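Local coordinates for hypothetical protein RPA1889 (PDB 2I9C) that is of unknown function but folds as a small all-helical protein of the DUF2019 family, a member of the TPR clan of helical repeat proteins, at residues A[57-66]-A[77-88]; A[89-97]-A[108-116]. One frame throughout, in Å; residues are numbered along the deposited sequence.

Contacts 1 and 2 meet at helix 86-99, whose first turn ends contact 1 and whose middle carries contact 2. Contact 1 sets the 3-10 segment 58-65 against the end of helix 71-79 and the linker after it, its centre about 8 Å from the centre of the chain. Contact 2, its centre about 12 Å from that of the chain, pairs two helices. Both are partly buried. Contact 1 pairs a buried arginine with an aspartate of its own segment, and no hydrogen bond crosses; contact 2 has its charges nearer the surface, in a network linking Arg90 to Glu94 in its own helix and to Asp116 across the contact. Ala89 packs on Ala78 and Thr81.

Contact 1 of 2, residues A[57-66]-A[77-88]; sequences DQRTALLSLF and AAKLTLAVAPVK. With ACT (acetate ion), chain C.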
ATOM      1  N   ASP A  57      -4.806  -1.723  15.466  1.00 33.21           N
ATOM      2  CA  ASP A  57      -4.059  -1.658  14.215  1.00 32.47           C
ATOM      3  C   ASP A  57      -4.991  -1.258  13.050  1.00 31.37           C
ATOM      4  O   ASP A  57      -5.631  -2.121  12.411  1.00 30.10           O
ATOM      5  CB  ASP A  57      -3.331  -2.986  13.944  1.00 33.55           C
ATOM      6  CG  ASP A  57      -2.277  -2.862  12.885  1.00 32.35           C
ATOM      7  OD1 ASP A  57      -2.393  -1.985  12.020  1.00 29.23           O
ATOM      8  OD2 ASP A  57      -1.337  -3.682  12.906  1.00 32.86           O
ATOM      9  N   GLN A  58      -5.077   0.053  12.795  1.00 29.90           N
ATOM     10  CA  GLN A  58      -6.082   0.562  11.850  1.00 29.38           C
ATOM     11  C   GLN A  58      -5.584   0.455  10.405  1.00 29.56           C
ATOM     12  O   GLN A  58      -6.252   0.890   9.506  1.00 28.10           O
ATOM     13  CB  GLN A  58      -6.497   2.011  12.165  1.00 29.78           C
ATOM     14  CG  GLN A  58      -7.388   2.160  13.394  1.00 33.33           C
ATOM     15  CD  GLN A  58      -8.631   1.310  13.296  1.00 41.45           C
ATOM     16  OE1 GLN A  58      -9.385   1.362  12.288  1.00 44.81           O
ATOM     17  NE2 GLN A  58      -8.860   0.498  14.335  1.00 44.00           N
ATOM     18  N   ARG A  59      -4.436  -0.192  10.175  1.00 29.42           N
ATOM     19  CA  ARG A  59      -4.108  -0.585   8.786  1.00 29.86           C
ATOM     20  C   ARG A  59      -5.232  -1.429   8.161  1.00 29.52           C
ATOM     21  O   ARG A  59      -5.362  -1.498   6.939  1.00 29.80           O
ATOM     22  CB  ARG A  59      -2.770  -1.345   8.723  1.00 29.81           C
ATOM     23  CG  ARG A  59      -1.552  -0.467   8.950  1.00 31.61           C
ATOM     24  CD  ARG A  59      -0.236  -1.284   8.965  1.00 29.41           C
ATOM     25  NE  ARG A  59      -0.163  -2.265  10.063  1.00 29.13           N
ATOM     26  CZ  ARG A  59       0.874  -3.083  10.273  1.00 28.21           C
ATOM     27  NH1 ARG A  59       1.934  -2.992   9.512  1.00 30.39           N
ATOM     28  NH2 ARG A  59       0.865  -3.952  11.265  1.00 28.65           N
ATOM     29  N   THR A  60      -6.009  -2.105   9.003  1.00 28.33           N
ATOM     30  CA  THR A  60      -7.192  -2.828   8.589  1.00 28.78           C
ATOM     31  C   THR A  60      -8.144  -1.952   7.743  1.00 28.87           C
ATOM     32  O   THR A  60      -8.822  -2.434   6.829  1.00 27.36           O
ATOM     33  CB  THR A  60      -7.933  -3.396   9.841  1.00 28.74           C
ATOM     34  OG1 THR A  60      -7.126  -4.437  10.400  1.00 31.83           O
ATOM     35  CG2 THR A  60      -9.224  -4.033   9.448  1.00 31.94           C
ATOM     36  N   ALA A  61      -8.153  -0.652   8.007  1.00 28.39           N
ATOM     37  CA  ALA A  61      -9.023   0.212   7.261  1.00 28.33           C
ATOM     38  C   ALA A  61      -8.599   0.349   5.781  1.00 29.24           C
ATOM     39  O   ALA A  61      -9.432   0.751   4.958  1.00 27.74           O
ATOM     40  CB  ALA A  61      -9.101   1.604   7.956  1.00 28.42           C
ATOM     41  N   LEU A  62      -7.336   0.002   5.440  1.00 27.33           N
ATOM     42  CA  LEU A  62      -6.867   0.080   4.034  1.00 28.04           C
ATOM     43  C   LEU A  62      -7.423  -1.024   3.135  1.00 28.42           C
ATOM     44  O   LEU A  62      -7.315  -0.962   1.900  1.00 27.75           O
ATOM     45  CB  LEU A  62      -5.316   0.056   3.958  1.00 26.43           C
ATOM     46  CG  LEU A  62      -4.629   1.196   4.713  1.00 27.79           C
ATOM     47  CD1 LEU A  62      -3.104   0.884   4.831  1.00 27.08           C
ATOM     48  CD2 LEU A  62      -4.939   2.535   4.004  1.00 27.14           C
ATOM     49  N   LEU A  63      -7.982  -2.059   3.756  1.00 28.34           N
ATOM     50  CA  LEU A  63      -8.626  -3.115   3.014  1.00 30.44           C
ATOM     51  C   LEU A  63      -9.719  -2.570   2.046  1.00 31.47           C
ATOM     52  O   LEU A  63      -9.922  -3.152   0.979  1.00 32.72           O
ATOM     53  CB  LEU A  63      -9.195  -4.175   3.981  1.00 30.75           C
ATOM     54  CG  LEU A  63      -8.268  -5.130   4.769  1.00 29.15           C
ATOM     55  CD1 LEU A  63      -9.106  -5.995   5.719  1.00 30.38           C
ATOM     56  CD2 LEU A  63      -7.505  -6.082   3.812  1.00 26.07           C
ATOM     57  N   SER A  64     -10.400  -1.472   2.410  1.00 31.68           N
ATOM     58  CA  SER A  64     -11.410  -0.808   1.532  1.00 33.49           C
ATOM     59  C   SER A  64     -10.843  -0.366   0.189  1.00 33.29           C
ATOM     60  O   SER A  64     -11.586  -0.137  -0.768  1.00 35.63           O
ATOM     61  CB  SER A  64     -11.924   0.448   2.202  1.00 34.44           C
ATOM     62  OG  SER A  64     -12.808   0.116   3.256  1.00 41.35           O
ATOM     63  N   LEU A  65      -9.527  -0.217   0.123  1.00 31.56           N
ATOM     64  CA  LEU A  65      -8.894   0.237  -1.076  1.00 30.75           C
ATOM     65  C   LEU A  65      -8.568  -0.835  -2.100  1.00 30.93           C
ATOM     66  O   LEU A  65      -8.026  -0.506  -3.140  1.00 32.31           O
ATOM     67  CB  LEU A  65      -7.610   0.968  -0.706  1.00 29.20           C
ATOM     68  CG  LEU A  65      -7.788   2.201   0.178  1.00 29.17           C
ATOM     69  CD1 LEU A  65      -6.366   2.858   0.358  1.00 28.28           C
ATOM     70  CD2 LEU A  65      -8.781   3.235  -0.395  1.00 27.49           C
ATOM     71  N   PHE A  66      -8.830  -2.115  -1.794  1.00 31.21           N
ATOM     72  CA  PHE A  66      -8.512  -3.219  -2.738  1.00 30.29           C
ATOM     73  C   PHE A  66      -9.333  -3.107  -4.027  1.00 29.48           C
ATOM     74  O   PHE A  66      -8.931  -3.690  -5.034  1.00 30.25           O
ATOM     75  CB  PHE A  66      -8.808  -4.582  -2.112  1.00 29.25           C
ATOM     76  CG  PHE A  66      -7.744  -5.087  -1.129  1.00 28.25           C
ATOM     77  CD1 PHE A  66      -6.768  -4.245  -0.606  1.00 26.70           C
ATOM     78  CD2 PHE A  66      -7.789  -6.424  -0.675  1.00 27.97           C
ATOM     79  CE1 PHE A  66      -5.868  -4.716   0.334  1.00 28.00           C
ATOM     80  CE2 PHE A  66      -6.827  -6.923   0.247  1.00 28.98           C
ATOM     81  CZ  PHE A  66      -5.875  -6.076   0.753  1.00 25.73           C
ATOM     82  N   ALA A  77      -1.854  -0.984  -0.865  1.00 25.65           N
ATOM     83  CA  ALA A  77      -2.823  -1.372   0.166  1.00 27.11           C
ATOM     84  C   ALA A  77      -2.662  -2.860   0.548  1.00 27.89           C
ATOM     85  O   ALA A  77      -2.695  -3.198   1.735  1.00 28.06           O
ATOM     86  CB  ALA A  77      -4.303  -1.074  -0.292  1.00 26.33           C
ATOM     87  N   ALA A  78      -2.430  -3.717  -0.438  1.00 27.96           N
ATOM     88  CA  ALA A  78      -2.215  -5.125  -0.180  1.00 28.91           C
ATOM     89  C   ALA A  78      -0.877  -5.349   0.506  1.00 29.00           C
ATOM     90  O   ALA A  78      -0.780  -6.106   1.479  1.00 27.40           O
ATOM     91  CB  ALA A  78      -2.316  -5.938  -1.484  1.00 28.56           C
ATOM     92  N   LYS A  79       0.171  -4.666   0.041  1.00 29.94           N
ATOM     93  CA  LYS A  79       1.473  -4.790   0.738  1.00 30.30           C
ATOM     94  C   LYS A  79       1.413  -4.370   2.204  1.00 31.08           C
ATOM     95  O   LYS A  79       1.990  -5.014   3.057  1.00 29.90           O
ATOM     96  CB  LYS A  79       2.583  -4.015   0.017  1.00 31.68           C
ATOM     97  CG  LYS A  79       3.048  -4.712  -1.246  1.00 33.69           C
ATOM     98  CD  LYS A  79       3.887  -3.847  -2.136  1.00 38.92           C
ATOM     99  CE  LYS A  79       5.297  -3.647  -1.635  1.00 44.67           C
ATOM    100  NZ  LYS A  79       5.954  -2.601  -2.533  1.00 51.86           N
ATOM    101  N   LEU A  80       0.684  -3.315   2.492  1.00 32.02           N
ATOM    102  CA  LEU A  80       0.639  -2.756   3.857  1.00 32.87           C
ATOM    103  C   LEU A  80      -0.426  -3.399   4.747  1.00 32.73           C
ATOM    104  O   LEU A  80      -0.561  -3.038   5.928  1.00 33.69           O
ATOM    105  CB  LEU A  80       0.415  -1.215   3.800  1.00 32.47           C
ATOM    106  CG  LEU A  80       1.700  -0.458   3.393  1.00 34.50           C
ATOM    107  CD1 LEU A  80       1.437   1.017   3.060  1.00 36.75           C
ATOM    108  CD2 LEU A  80       2.700  -0.536   4.519  1.00 39.81           C
ATOM    109  N   THR A  81      -1.200  -4.335   4.198  1.00 31.79           N
ATOM    110  CA  THR A  81      -2.127  -5.089   5.037  1.00 30.83           C
ATOM    111  C   THR A  81      -1.731  -6.550   5.224  1.00 31.19           C
ATOM    112  O   THR A  81      -2.504  -7.323   5.817  1.00 32.14           O
ATOM    113  CB  THR A  81      -3.593  -4.982   4.551  1.00 31.18           C
ATOM    114  OG1 THR A  81      -3.698  -5.350   3.169  1.00 30.22           O
ATOM    115  CG2 THR A  81      -4.096  -3.576   4.696  1.00 29.98           C
ATOM    116  N   LEU A  82      -0.566  -6.958   4.728  1.00 30.05           N
ATOM    117  CA  LEU A  82      -0.141  -8.363   4.918  1.00 30.75           C
ATOM    118  C   LEU A  82      -0.081  -8.754   6.400  1.00 30.96           C
ATOM    119  O   LEU A  82      -0.354  -9.885   6.737  1.00 30.72           O
ATOM    120  CB  LEU A  82       1.208  -8.660   4.257  1.00 31.13           C
ATOM    121  CG  LEU A  82       1.179  -8.830   2.732  1.00 32.17           C
ATOM    122  CD1 LEU A  82       2.571  -8.460   2.145  1.00 32.56           C
ATOM    123  CD2 LEU A  82       0.824 -10.270   2.404  1.00 31.54           C
ATOM    124  N   ALA A  83       0.249  -7.810   7.281  1.00 31.57           N
ATOM    125  CA  ALA A  83       0.358  -8.148   8.691  1.00 31.96           C
ATOM    126  C   ALA A  83      -1.005  -8.309   9.328  1.00 32.14           C
ATOM    127  O   ALA A  83      -1.195  -9.216  10.127  1.00 32.20           O
ATOM    128  CB  ALA A  83       1.187  -7.110   9.448  1.00 32.02           C
ATOM    129  N   VAL A  84      -1.955  -7.440   8.987  1.00 31.27           N
ATOM    130  CA  VAL A  84      -3.252  -7.451   9.664  1.00 30.99           C
ATOM    131  C   VAL A  84      -4.259  -8.389   9.004  1.00 31.95           C
ATOM    132  O   VAL A  84      -5.266  -8.742   9.618  1.00 32.23           O
ATOM    133  CB  VAL A  84      -3.865  -6.031   9.823  1.00 31.35           C
ATOM    134  CG1 VAL A  84      -2.971  -5.158  10.684  1.00 30.67           C
ATOM    135  CG2 VAL A  84      -4.149  -5.355   8.437  1.00 29.88           C
ATOM    136  N   ALA A  85      -4.012  -8.770   7.748  1.00 31.20           N
ATOM    137  CA  ALA A  85      -4.969  -9.586   6.983  1.00 31.43           C
ATOM    138  C   ALA A  85      -4.194 -10.403   5.957  1.00 31.83           C
ATOM    139  O   ALA A  85      -4.277 -10.123   4.746  1.00 31.48           O
ATOM    140  CB  ALA A  85      -6.001  -8.699   6.295  1.00 31.07           C
ATOM    141  N   PRO A  86      -3.394 -11.383   6.434  1.00 32.15           N
ATOM    142  CA  PRO A  86      -2.461 -12.032   5.504  1.00 31.88           C
ATOM    143  C   PRO A  86      -3.143 -12.744   4.355  1.00 32.38           C
ATOM    144  O   PRO A  86      -2.643 -12.667   3.224  1.00 31.96           O
ATOM    145  CB  PRO A  86      -1.677 -13.027   6.391  1.00 31.51           C
ATOM    146  CG  PRO A  86      -2.483 -13.203   7.612  1.00 31.45           C
ATOM    147  CD  PRO A  86      -3.262 -11.916   7.811  1.00 31.71           C
ATOM    148  N   VAL A  87      -4.268 -13.413   4.635  1.00 32.06           N
ATOM    149  CA  VAL A  87      -5.021 -14.157   3.613  1.00 32.38           C
ATOM    150  C   VAL A  87      -5.593 -13.219   2.519  1.00 32.69           C
ATOM    151  O   VAL A  87      -5.322 -13.417   1.320  1.00 32.76           O
ATOM    152  CB  VAL A  87      -6.148 -15.036   4.231  1.00 32.37           C
ATOM    153  CG1 VAL A  87      -7.130 -15.525   3.145  1.00 31.80           C
ATOM    154  CG2 VAL A  87      -5.550 -16.222   5.001  1.00 31.35           C
ATOM    155  N   LYS A  88      -6.378 -12.223   2.934  1.00 32.31           N
ATOM    156  CA  LYS A  88      -6.925 -11.196   2.026  1.00 32.49           C
ATOM    157  C   LYS A  88      -5.837 -10.451   1.233  1.00 31.01           C
ATOM    158  O   LYS A  88      -5.975 -10.228   0.016  1.00 31.53           O
ATOM    159  CB  LYS A  88      -7.785 -10.189   2.802  1.00 32.07           C
ATOM    160  CG  LYS A  88      -9.193 -10.674   3.193  1.00 34.72           C
ATOM    161  CD  LYS A  88      -9.886  -9.641   4.098  1.00 35.19           C
ATOM    162  CE  LYS A  88     -10.924 -10.301   5.037  1.00 44.23           C
ATOM    163  NZ  LYS A  88     -11.296  -9.396   6.199  1.00 47.38           N
TER
HETATM  164  C   ACT C 125      -7.235 -12.488   6.955  1.00 40.76           C
HETATM  165  O   ACT C 125      -7.344 -12.086   5.803  1.00 41.38           O
HETATM  166  OXT ACT C 125      -6.244 -13.219   7.167  1.00 41.64           O
HETATM  167  CH3 ACT C 125      -8.212 -12.046   7.974  1.00 42.03           C
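Apolar packing without a crossing hydrogen bond joins the 3-10 segment 58-65 to the end of helix 71-79 and the linker into helix 86-99. Ala77 suits the closest backbone approach: its small CB lies 3.9 Å from Leu65 CB and also against Leu62 O. Phe66 reaches across with its ring, presenting its edge to Thr81, with CZ 3.3 Å from Thr81 OG1, while CE2 nears Lys88 O. The Thr81 hydroxyl, lying between its own backbone N and carbonyl carbon (chi1 54°), turns back to donate to Ala77 O at 2.8 Å; the methyl CG2 faces Arg59 O and Leu62 CB. Leu63 sends CD2 to Ala85 CB, and its CD1 meets the aliphatic chain of Lys88, which runs roughly perpendicular to it. An acetate, probably from the crystallisation liquor, accepts from Val87 N and, at 3.0 Å to its O, Lys88 N.

At the other end Val84 lies across Asp57 and Thr60. Asp57 and Arg59 pair side-on: Arg59 NE binds Asp57 OD1 at 3.0 Å and Arg59 NH2 binds Asp57 OD2 at 2.8 Å, both through syn lone pairs. OD1 also takes Arg59 N, an Asx turn. Lys123 O is a further acceptor for NH2. Asp57 thus holds the guanidinium in place and probably offsets much of its charge, consistent with burial against the Ala83 and Val84 methyls, reached obliquely.

Contact 2 of 2, residues A[89-97]-A[108-116]; sequences AREQLEAIV and AGMCLDLLD. With ACT (acetate ion), chain B.
Helices 86-99 and 104-117 form a helical hairpin, their segments 89-97 and 108-116 running at 135° to each other with axes 9.0 Å apart at closest approach. Two leucines interlock them knobs-into-holes. Leu93 enters the hole formed by Ala108, Cys111, Leu112 and Leu115; its two branches divide the work, CD1 lying 3.9 Å from Leu112 CD2 and CD2 lying against Ala108 CB. Leu112 returns the fit among Arg90, Leu93, Glu94 and Val97, and the two leucines lie alongside one another, pointing opposite ways. The CD1 branch of Leu112 meets Glu94 CG at 3.7 Å and Val97 CG2.

Small residues let the backbones come close at the end near the connection. Ala108 CA is 5.4 Å from Leu93 CA, and Val97 CG2 packs 3.5 Å from Gly109 N, where no side chain intervenes. Leu75 of helix 71-79 also touches Ala108, and Ala78 touches Leu93. Well apart from segment 108-116, Gln92 NE2 donates to an acetate that Arg74 also binds, probably from the crystallisation liquor.

Toward solvent, a salt-bridge network roofs Leu112. With CG opposite the backbone N (chi1 176°) and an extended chain as far as NE, Arg90 carries its guanidinium over Leu112, whose CD2 lies 3.9 Å beneath the centre of one face. Arg90 NH2 donates to the syn lone pair of Asp116 OD1 at 2.7 Å, the oxygen lying 27° out of the guanidinium plane; the bonds from NH2 to OD2 and NH1 to OD1 are weak. Arg90 NE donates to Glu94 OE2 at 3.1 Å from above the carboxylate plane. The arginine thus stands between two acids and probably eases their mutual repulsion. Reciprocal knobs-into-holes packing makes these consecutive helices an obliquely antiparallel hairpin, consistent with the TPR-clan assignment, though more steeply crossed than in a canonical TPR.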
ATOM      1  N   ALA A  89      -4.796 -10.011   1.927  1.00 29.99           N
ATOM      2  CA  ALA A  89      -3.688  -9.297   1.279  1.00 30.34           C
ATOM      3  C   ALA A  89      -2.987 -10.174   0.238  1.00 30.06           C
ATOM      4  O   ALA A  89      -2.724  -9.714  -0.883  1.00 30.05           O
ATOM      5  CB  ALA A  89      -2.683  -8.742   2.306  1.00 29.70           C
ATOM      6  N   ARG A  90      -2.697 -11.421   0.596  1.00 30.20           N
ATOM      7  CA  ARG A  90      -2.036 -12.363  -0.311  1.00 31.29           C
ATOM      8  C   ARG A  90      -2.917 -12.589  -1.579  1.00 31.02           C
ATOM      9  O   ARG A  90      -2.420 -12.585  -2.704  1.00 29.38           O
ATOM     10  CB  ARG A  90      -1.707 -13.704   0.396  1.00 30.69           C
ATOM     11  CG  ARG A  90      -1.121 -14.718  -0.571  1.00 32.94           C
ATOM     12  CD  ARG A  90      -0.646 -16.067   0.017  1.00 34.36           C
ATOM     13  NE  ARG A  90       0.269 -16.635  -0.988  1.00 42.85           N
ATOM     14  CZ  ARG A  90       1.603 -16.643  -0.909  1.00 44.06           C
ATOM     15  NH1 ARG A  90       2.228 -16.163   0.170  1.00 43.16           N
ATOM     16  NH2 ARG A  90       2.307 -17.161  -1.916  1.00 45.62           N
ATOM     17  N   GLU A  91      -4.218 -12.784  -1.365  1.00 31.74           N
ATOM     18  CA  GLU A  91      -5.190 -12.933  -2.459  1.00 33.41           C
ATOM     19  C   GLU A  91      -5.174 -11.743  -3.439  1.00 31.15           C
ATOM     20  O   GLU A  91      -5.224 -11.930  -4.668  1.00 30.96           O
ATOM     21  CB  GLU A  91      -6.588 -13.141  -1.874  1.00 33.81           C
ATOM     22  CG  GLU A  91      -7.722 -13.332  -2.918  1.00 38.89           C
ATOM     23  CD  GLU A  91      -9.149 -13.390  -2.297  1.00 39.03           C
ATOM     24  OE1 GLU A  91      -9.504 -12.516  -1.447  1.00 42.10           O
ATOM     25  OE2 GLU A  91      -9.923 -14.314  -2.695  1.00 45.14           O
ATOM     26  N   GLN A  92      -5.135 -10.529  -2.907  1.00 29.06           N
ATOM     27  CA  GLN A  92      -5.037  -9.341  -3.751  1.00 28.48           C
ATOM     28  C   GLN A  92      -3.693  -9.297  -4.492  1.00 28.13           C
ATOM     29  O   GLN A  92      -3.669  -9.056  -5.678  1.00 28.62           O
ATOM     30  CB  GLN A  92      -5.272  -8.049  -2.960  1.00 28.27           C
ATOM     31  CG  GLN A  92      -5.129  -6.741  -3.785  1.00 27.58           C
ATOM     32  CD  GLN A  92      -6.043  -6.646  -4.985  1.00 29.74           C
ATOM     33  OE1 GLN A  92      -7.164  -7.205  -5.006  1.00 32.67           O
ATOM     34  NE2 GLN A  92      -5.573  -5.943  -6.011  1.00 24.75           N
ATOM     35  N   LEU A  93      -2.597  -9.621  -3.828  1.00 27.01           N
ATOM     36  CA  LEU A  93      -1.330  -9.616  -4.531  1.00 27.81           C
ATOM     37  C   LEU A  93      -1.351 -10.615  -5.665  1.00 27.49           C
ATOM     38  O   LEU A  93      -0.777 -10.350  -6.707  1.00 27.93           O
ATOM     39  CB  LEU A  93      -0.168  -9.896  -3.571  1.00 27.31           C
ATOM     40  CG  LEU A  93       0.165  -8.850  -2.506  1.00 29.27           C
ATOM     41  CD1 LEU A  93       1.268  -9.397  -1.582  1.00 26.42           C
ATOM     42  CD2 LEU A  93       0.641  -7.531  -3.196  1.00 29.81           C
ATOM     43  N   GLU A  94      -1.981 -11.779  -5.436  1.00 28.37           N
ATOM     44  CA  GLU A  94      -2.085 -12.829  -6.433  1.00 29.05           C
ATOM     45  C   GLU A  94      -2.887 -12.349  -7.631  1.00 27.69           C
ATOM     46  O   GLU A  94      -2.492 -12.619  -8.738  1.00 28.40           O
ATOM     47  CB  GLU A  94      -2.663 -14.116  -5.837  1.00 28.26           C
ATOM     48  CG  GLU A  94      -1.619 -14.833  -4.923  1.00 31.19           C
ATOM     49  CD  GLU A  94      -2.144 -16.036  -4.142  1.00 34.43           C
ATOM     50  OE1 GLU A  94      -3.380 -16.179  -3.921  1.00 41.29           O
ATOM     51  OE2 GLU A  94      -1.281 -16.827  -3.707  1.00 38.01           O
ATOM     52  N   ALA A  95      -4.005 -11.660  -7.397  1.00 27.36           N
ATOM     53  CA  ALA A  95      -4.814 -10.991  -8.472  1.00 26.96           C
ATOM     54  C   ALA A  95      -4.025  -9.951  -9.278  1.00 26.32           C
ATOM     55  O   ALA A  95      -4.176  -9.872 -10.494  1.00 25.86           O
ATOM     56  CB  ALA A  95      -6.066 -10.351  -7.880  1.00 26.67           C
ATOM     57  N   ILE A  96      -3.235  -9.118  -8.590  1.00 25.83           N
ATOM     58  CA  ILE A  96      -2.320  -8.193  -9.274  1.00 25.87           C
ATOM     59  C   ILE A  96      -1.310  -8.939 -10.172  1.00 26.67           C
ATOM     60  O   ILE A  96      -1.189  -8.623 -11.360  1.00 27.10           O
ATOM     61  CB  ILE A  96      -1.632  -7.197  -8.271  1.00 25.58           C
ATOM     62  CG1 ILE A  96      -2.722  -6.408  -7.519  1.00 24.13           C
ATOM     63  CG2 ILE A  96      -0.610  -6.241  -9.029  1.00 25.22           C
ATOM     64  CD1 ILE A  96      -2.124  -5.502  -6.382  1.00 24.05           C
ATOM     65  N   VAL A  97      -0.588  -9.933  -9.633  1.00 26.21           N
ATOM     66  CA  VAL A  97       0.205 -10.826 -10.519  1.00 25.35           C
ATOM     67  C   VAL A  97      -0.617 -11.362 -11.715  1.00 25.57           C
ATOM     68  O   VAL A  97      -0.148 -11.281 -12.842  1.00 26.66           O
ATOM     69  CB  VAL A  97       0.818 -12.013  -9.739  1.00 24.86           C
ATOM     70  CG1 VAL A  97       1.515 -12.971 -10.668  1.00 26.52           C
ATOM     71  CG2 VAL A  97       1.794 -11.508  -8.701  1.00 23.18           C
ATOM     72  N   ALA A 108       4.404  -7.124  -7.079  1.00 28.29           N
ATOM     73  CA  ALA A 108       3.573  -8.076  -6.320  1.00 27.16           C
ATOM     74  C   ALA A 108       4.132  -9.485  -6.359  1.00 27.54           C
ATOM     75  O   ALA A 108       4.106 -10.173  -5.353  1.00 27.17           O
ATOM     76  CB  ALA A 108       2.143  -8.032  -6.800  1.00 28.12           C
ATOM     77  N   GLY A 109       4.673  -9.879  -7.523  1.00 28.21           N
ATOM     78  CA  GLY A 109       5.332 -11.163  -7.730  1.00 27.64           C
ATOM     79  C   GLY A 109       6.530 -11.324  -6.802  1.00 27.59           C
ATOM     80  O   GLY A 109       6.654 -12.364  -6.121  1.00 28.44           O
HETATM   81  N   MSE A 110       7.394 -10.300  -6.747  1.00 27.65           N
HETATM   82  CA  MSE A 110       8.547 -10.289  -5.840  0.50 28.48           C
HETATM   83  C   MSE A 110       8.129 -10.354  -4.347  1.00 27.76           C
HETATM   84  O   MSE A 110       8.742 -11.098  -3.555  1.00 27.19           O
HETATM   85  CB  MSE A 110       9.459  -9.089  -6.133  0.50 29.48           C
HETATM   86  CG  MSE A 110      10.766  -9.014  -5.299  0.50 34.50           C
HETATM   87 SE   MSE A 110      12.367 -10.021  -5.991  0.50 48.64          SE
HETATM   88  CE  MSE A 110      12.049 -11.741  -5.150  0.50 45.08           C
ATOM     89  N   CYS A 111       7.080  -9.605  -3.978  1.00 27.28           N
ATOM     90  CA  CYS A 111       6.516  -9.662  -2.632  0.50 27.28           C
ATOM     91  C   CYS A 111       6.115 -11.084  -2.250  1.00 27.84           C
ATOM     92  O   CYS A 111       6.444 -11.552  -1.164  1.00 27.60           O
ATOM     93  CB  CYS A 111       5.296  -8.755  -2.491  0.50 27.15           C
ATOM     94  SG  CYS A 111       4.867  -8.526  -0.788  0.50 25.90           S
ATOM     95  N   LEU A 112       5.400 -11.746  -3.150  1.00 27.14           N
ATOM     96  CA  LEU A 112       4.957 -13.100  -2.926  1.00 27.03           C
ATOM     97  C   LEU A 112       6.150 -14.103  -2.869  1.00 27.11           C
ATOM     98  O   LEU A 112       6.160 -15.017  -2.035  1.00 26.53           O
ATOM     99  CB  LEU A 112       3.931 -13.478  -3.994  1.00 26.01           C
ATOM    100  CG  LEU A 112       2.562 -12.827  -3.902  1.00 26.66           C
ATOM    101  CD1 LEU A 112       1.748 -13.226  -5.155  1.00 27.77           C
ATOM    102  CD2 LEU A 112       1.826 -13.164  -2.588  1.00 27.66           C
ATOM    103  N   ASP A 113       7.159 -13.905  -3.704  1.00 27.53           N
ATOM    104  CA  ASP A 113       8.412 -14.717  -3.627  1.00 28.76           C
ATOM    105  C   ASP A 113       9.069 -14.589  -2.243  1.00 28.71           C
ATOM    106  O   ASP A 113       9.399 -15.584  -1.614  1.00 28.57           O
ATOM    107  CB  ASP A 113       9.401 -14.322  -4.745  1.00 28.20           C
ATOM    108  CG  ASP A 113       8.892 -14.706  -6.142  1.00 31.82           C
ATOM    109  OD1 ASP A 113       7.972 -15.554  -6.223  1.00 34.67           O
ATOM    110  OD2 ASP A 113       9.381 -14.152  -7.160  1.00 32.81           O
ATOM    111  N   LEU A 114       9.192 -13.359  -1.750  1.00 29.07           N
ATOM    112  CA  LEU A 114       9.779 -13.107  -0.447  1.00 30.21           C
ATOM    113  C   LEU A 114       8.931 -13.750   0.651  1.00 30.84           C
ATOM    114  O   LEU A 114       9.459 -14.330   1.576  1.00 31.45           O
ATOM    115  CB  LEU A 114       9.916 -11.591  -0.212  1.00 30.57           C
ATOM    116  CG  LEU A 114      10.952 -10.847  -1.074  1.00 30.07           C
ATOM    117  CD1 LEU A 114      10.703  -9.328  -1.077  1.00 27.23           C
ATOM    118  CD2 LEU A 114      12.300 -11.191  -0.496  1.00 26.56           C
ATOM    119  N   LEU A 115       7.608 -13.632   0.528  1.00 31.36           N
ATOM    120  CA  LEU A 115       6.682 -14.257   1.477  1.00 32.29           C
ATOM    121  C   LEU A 115       6.815 -15.777   1.519  1.00 32.19           C
ATOM    122  O   LEU A 115       6.721 -16.383   2.575  1.00 32.38           O
ATOM    123  CB  LEU A 115       5.234 -13.892   1.102  1.00 31.80           C
ATOM    124  CG  LEU A 115       4.804 -12.509   1.537  1.00 33.43           C
ATOM    125  CD1 LEU A 115       3.441 -12.155   0.962  1.00 34.94           C
ATOM    126  CD2 LEU A 115       4.812 -12.424   3.071  1.00 35.98           C
ATOM    127  N   ASP A 116       7.000 -16.379   0.355  1.00 33.03           N
ATOM    128  CA  ASP A 116       7.155 -17.828   0.226  1.00 34.92           C
ATOM    129  C   ASP A 116       8.505 -18.329   0.755  1.00 34.98           C
ATOM    130  O   ASP A 116       8.601 -19.474   1.180  1.00 35.46           O
ATOM    131  CB  ASP A 116       6.919 -18.280  -1.225  1.00 35.07           C
ATOM    132  CG  ASP A 116       5.465 -18.086  -1.669  1.00 38.59           C
ATOM    133  OD1 ASP A 116       4.574 -18.067  -0.797  1.00 42.10           O
ATOM    134  OD2 ASP A 116       5.207 -17.967  -2.891  1.00 42.09           O
TER
HETATM  135  C   ACT B 124      -6.651  -6.703  -9.713  1.00 30.10           C
HETATM  136  O   ACT B 124      -6.529  -6.031  -8.622  1.00 26.02           O
HETATM  137  OXT ACT B 124      -7.784  -7.155 -10.291  1.00 27.92           O
HETATM  138  CH3 ACT B 124      -5.342  -6.974 -10.240  1.00 31.62           C